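Local coordinates for ParB domain protein nuclease (Sulfolobus solfataricus, PDB 5K5D), which probably takes part in archaeal DNA segregation as a ParB-like partition protein and may have nuclease activity, at residues T64-D67 / I68-L72. The protein carries 4 engineered substitutions. Sequence-based numbering, arbitrary orientation.
Sequences TRLD and IMKKL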
ATOM      1  N   THR B  64      -0.951  13.347  10.740  1.00 37.65           N
ATOM      2  CA  THR B  64      -2.064  13.476  11.665  1.00 43.87           C
ATOM      3  C   THR B  64      -1.559  14.013  13.007  1.00 43.30           C
ATOM      4  O   THR B  64      -2.056  15.024  13.504  1.00 51.19           O
ATOM      5  CB  THR B  64      -2.818  12.145  11.837  1.00 47.81           C
ATOM      6  OG1 THR B  64      -3.395  11.765  10.579  1.00 48.91           O
ATOM      7  CG2 THR B  64      -3.924  12.280  12.870  1.00 46.35           C
ATOM      8  N   ARG B  65      -0.556  13.347  13.572  1.00 36.93           N
ATOM      9  CA  ARG B  65       0.054  13.782  14.823  1.00 32.92           C
ATOM     10  C   ARG B  65       0.428  15.263  14.815  1.00 35.77           C
ATOM     11  O   ARG B  65       0.160  15.979  15.777  1.00 39.93           O
ATOM     12  CB  ARG B  65       1.283  12.932  15.145  1.00 38.04           C
ATOM     13  CG  ARG B  65       0.958  11.496  15.508  1.00 40.39           C
ATOM     14  CD  ARG B  65       2.220  10.676  15.710  1.00 39.68           C
ATOM     15  NE  ARG B  65       2.886  10.377  14.447  1.00 38.97           N
ATOM     16  CZ  ARG B  65       4.011   9.680  14.341  1.00 49.34           C
ATOM     17  NH1 ARG B  65       4.609   9.210  15.429  1.00 47.13           N
ATOM     18  NH2 ARG B  65       4.544   9.451  13.148  1.00 61.57           N
ATOM     19  N   LEU B  66       1.052  15.723  13.737  1.00 40.12           N
ATOM     20  CA  LEU B  66       1.416  17.131  13.636  1.00 41.35           C
ATOM     21  C   LEU B  66       0.172  18.014  13.655  1.00 51.69           C
ATOM     22  O   LEU B  66       0.153  19.064  14.302  1.00 51.50           O
ATOM     23  CB  LEU B  66       2.230  17.409  12.369  1.00 36.14           C
ATOM     24  CG  LEU B  66       2.622  18.883  12.216  1.00 36.75           C
ATOM     25  CD1 LEU B  66       3.537  19.315  13.352  1.00 39.51           C
ATOM     26  CD2 LEU B  66       3.272  19.166  10.872  1.00 36.89           C
ATOM     27  N   ASP B  67      -0.863  17.585  12.938  1.00 45.79           N
ATOM     28  CA  ASP B  67      -2.100  18.351  12.858  1.00 42.36           C
ATOM     29  C   ASP B  67      -2.763  18.482  14.231  1.00 40.45           C
ATOM     30  O   ASP B  67      -3.230  19.557  14.614  1.00 34.86           O
ATOM     31  CB  ASP B  67      -3.068  17.713  11.857  1.00 44.75           C
ATOM     32  CG  ASP B  67      -4.350  18.510  11.704  1.00 54.66           C
ATOM     33  OD1 ASP B  67      -4.345  19.512  10.957  1.00 56.09           O
ATOM     34  OD2 ASP B  67      -5.363  18.138  12.336  1.00 57.67           O
ATOM     35  N   ILE B  68      -2.797  17.376  14.965  1.00 40.35           N
ATOM     36  CA  ILE B  68      -3.337  17.368  16.316  1.00 41.68           C
ATOM     37  C   ILE B  68      -2.565  18.329  17.224  1.00 42.04           C
ATOM     38  O   ILE B  68      -3.159  19.141  17.931  1.00 48.41           O
ATOM     39  CB  ILE B  68      -3.299  15.953  16.907  1.00 36.01           C
ATOM     40  CG1 ILE B  68      -4.090  14.997  16.007  1.00 28.64           C
ATOM     41  CG2 ILE B  68      -3.834  15.951  18.329  1.00 40.83           C
ATOM     42  CD1 ILE B  68      -4.019  13.546  16.426  1.00 27.50           C
HETATM   43  N   MSE B  69      -1.240  18.244  17.184  1.00 29.90           N
HETATM   44  CA  MSE B  69      -0.390  19.067  18.037  1.00 45.46           C
HETATM   45  C   MSE B  69      -0.531  20.546  17.713  1.00 50.57           C
HETATM   46  O   MSE B  69      -0.438  21.401  18.596  1.00 47.93           O
HETATM   47  CB  MSE B  69       1.072  18.648  17.892  1.00 42.54           C
HETATM   48  CG  MSE B  69       1.384  17.283  18.472  1.00 50.43           C
HETATM   49 SE   MSE B  69       3.297  16.931  18.444  1.00 68.36          SE
HETATM   50  CE  MSE B  69       3.534  16.792  16.516  1.00 63.66           C
ATOM     51  N   LYS B  70      -0.738  20.838  16.434  1.00 51.54           N
ATOM     52  CA  LYS B  70      -0.957  22.201  15.985  1.00 51.23           C
ATOM     53  C   LYS B  70      -2.227  22.744  16.644  1.00 52.18           C
ATOM     54  O   LYS B  70      -2.260  23.883  17.112  1.00 53.79           O
ATOM     55  CB  LYS B  70      -1.093  22.235  14.464  1.00 59.33           C
ATOM     56  CG  LYS B  70      -0.379  23.394  13.794  1.00 64.56           C
ATOM     57  CD  LYS B  70       1.086  23.073  13.553  1.00 63.67           C
ATOM     58  CE  LYS B  70       1.267  22.169  12.343  1.00 64.09           C
ATOM     59  NZ  LYS B  70       1.055  22.892  11.055  1.00 61.27           N
ATOM     60  N   LYS B  71      -3.266  21.911  16.685  1.00 40.25           N
ATOM     61  CA  LYS B  71      -4.547  22.297  17.271  1.00 46.23           C
ATOM     62  C   LYS B  71      -4.534  22.281  18.803  1.00 48.33           C
ATOM     63  O   LYS B  71      -5.328  22.968  19.440  1.00 47.56           O
ATOM     64  CB  LYS B  71      -5.674  21.407  16.736  1.00 43.75           C
ATOM     65  CG  LYS B  71      -5.986  21.643  15.267  1.00 45.19           C
ATOM     66  CD  LYS B  71      -6.825  20.521  14.689  1.00 53.76           C
ATOM     67  CE  LYS B  71      -7.104  20.759  13.213  1.00 60.14           C
ATOM     68  NZ  LYS B  71      -7.992  19.709  12.639  1.00 66.95           N
ATOM     69  N   LEU B  72      -3.627  21.505  19.386  1.00 44.54           N
ATOM     70  CA  LEU B  72      -3.527  21.420  20.837  1.00 40.69           C
ATOM     71  C   LEU B  72      -2.589  22.476  21.417  1.00 51.23           C
ATOM     72  O   LEU B  72      -2.230  22.419  22.594  1.00 62.61           O
ATOM     73  CB  LEU B  72      -3.096  20.018  21.273  1.00 53.41           C
ATOM     74  CG  LEU B  72      -4.225  19.012  21.509  1.00 57.61           C
ATOM     75  CD1 LEU B  72      -5.186  18.996  20.333  1.00 62.25           C
ATOM     76  CD2 LEU B  72      -3.669  17.618  21.777  1.00 53.81           C
TER
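D67 and K71, one helical turn apart, illustrate how an i to i+4 ion pair runs along the outside of a helix while L66, I68 and M69 are buried on its other flanks. K71 can be followed from its root. Its CB and CG pass over the carbonyl oxygen of D67, with CG 3.5 Å from D67 O, the same oxygen that accepts the hydrogen bond from K71 N. From CG onward the chain is extended, carrying CD and CE along the aspartate, CE lying 3.3 Å from D67 OD2. At the tip, NZ forms a salt bridge to D67 OD2 at 3.1 Å, on the syn lone pair facing OD1. D67 turns its carboxylate to this side with CG opposite the backbone N (chi1 -178°). R35 also pairs with OD2, so this one oxygen is shared by two cations; an alanine in place of D67 would probably leave R35 and K71 close together without the anion that offsets their like charges. K70 instead folds back through bends at chi2 and chi3, which lay CE 3.6 Å from L66 CG. The CE methyl of selenomethionine M69, brought round by the bend at chi3 (-68°), meets L66 CD1 at 4.0 Å, the two side chains crossing at roughly a right angle. On another side, T64 CG2 touches I68 CD1 at 3.8 Å, while T64 OG1 hydrogen-bonds a citrate probably carried over from crystallisation. Helix 63-71, within the ParB-like N-terminal region, packs T64, I68 and M69 against helix 37-45 and R65, L66 and M69 against strand 51-53 of the mixed sheet.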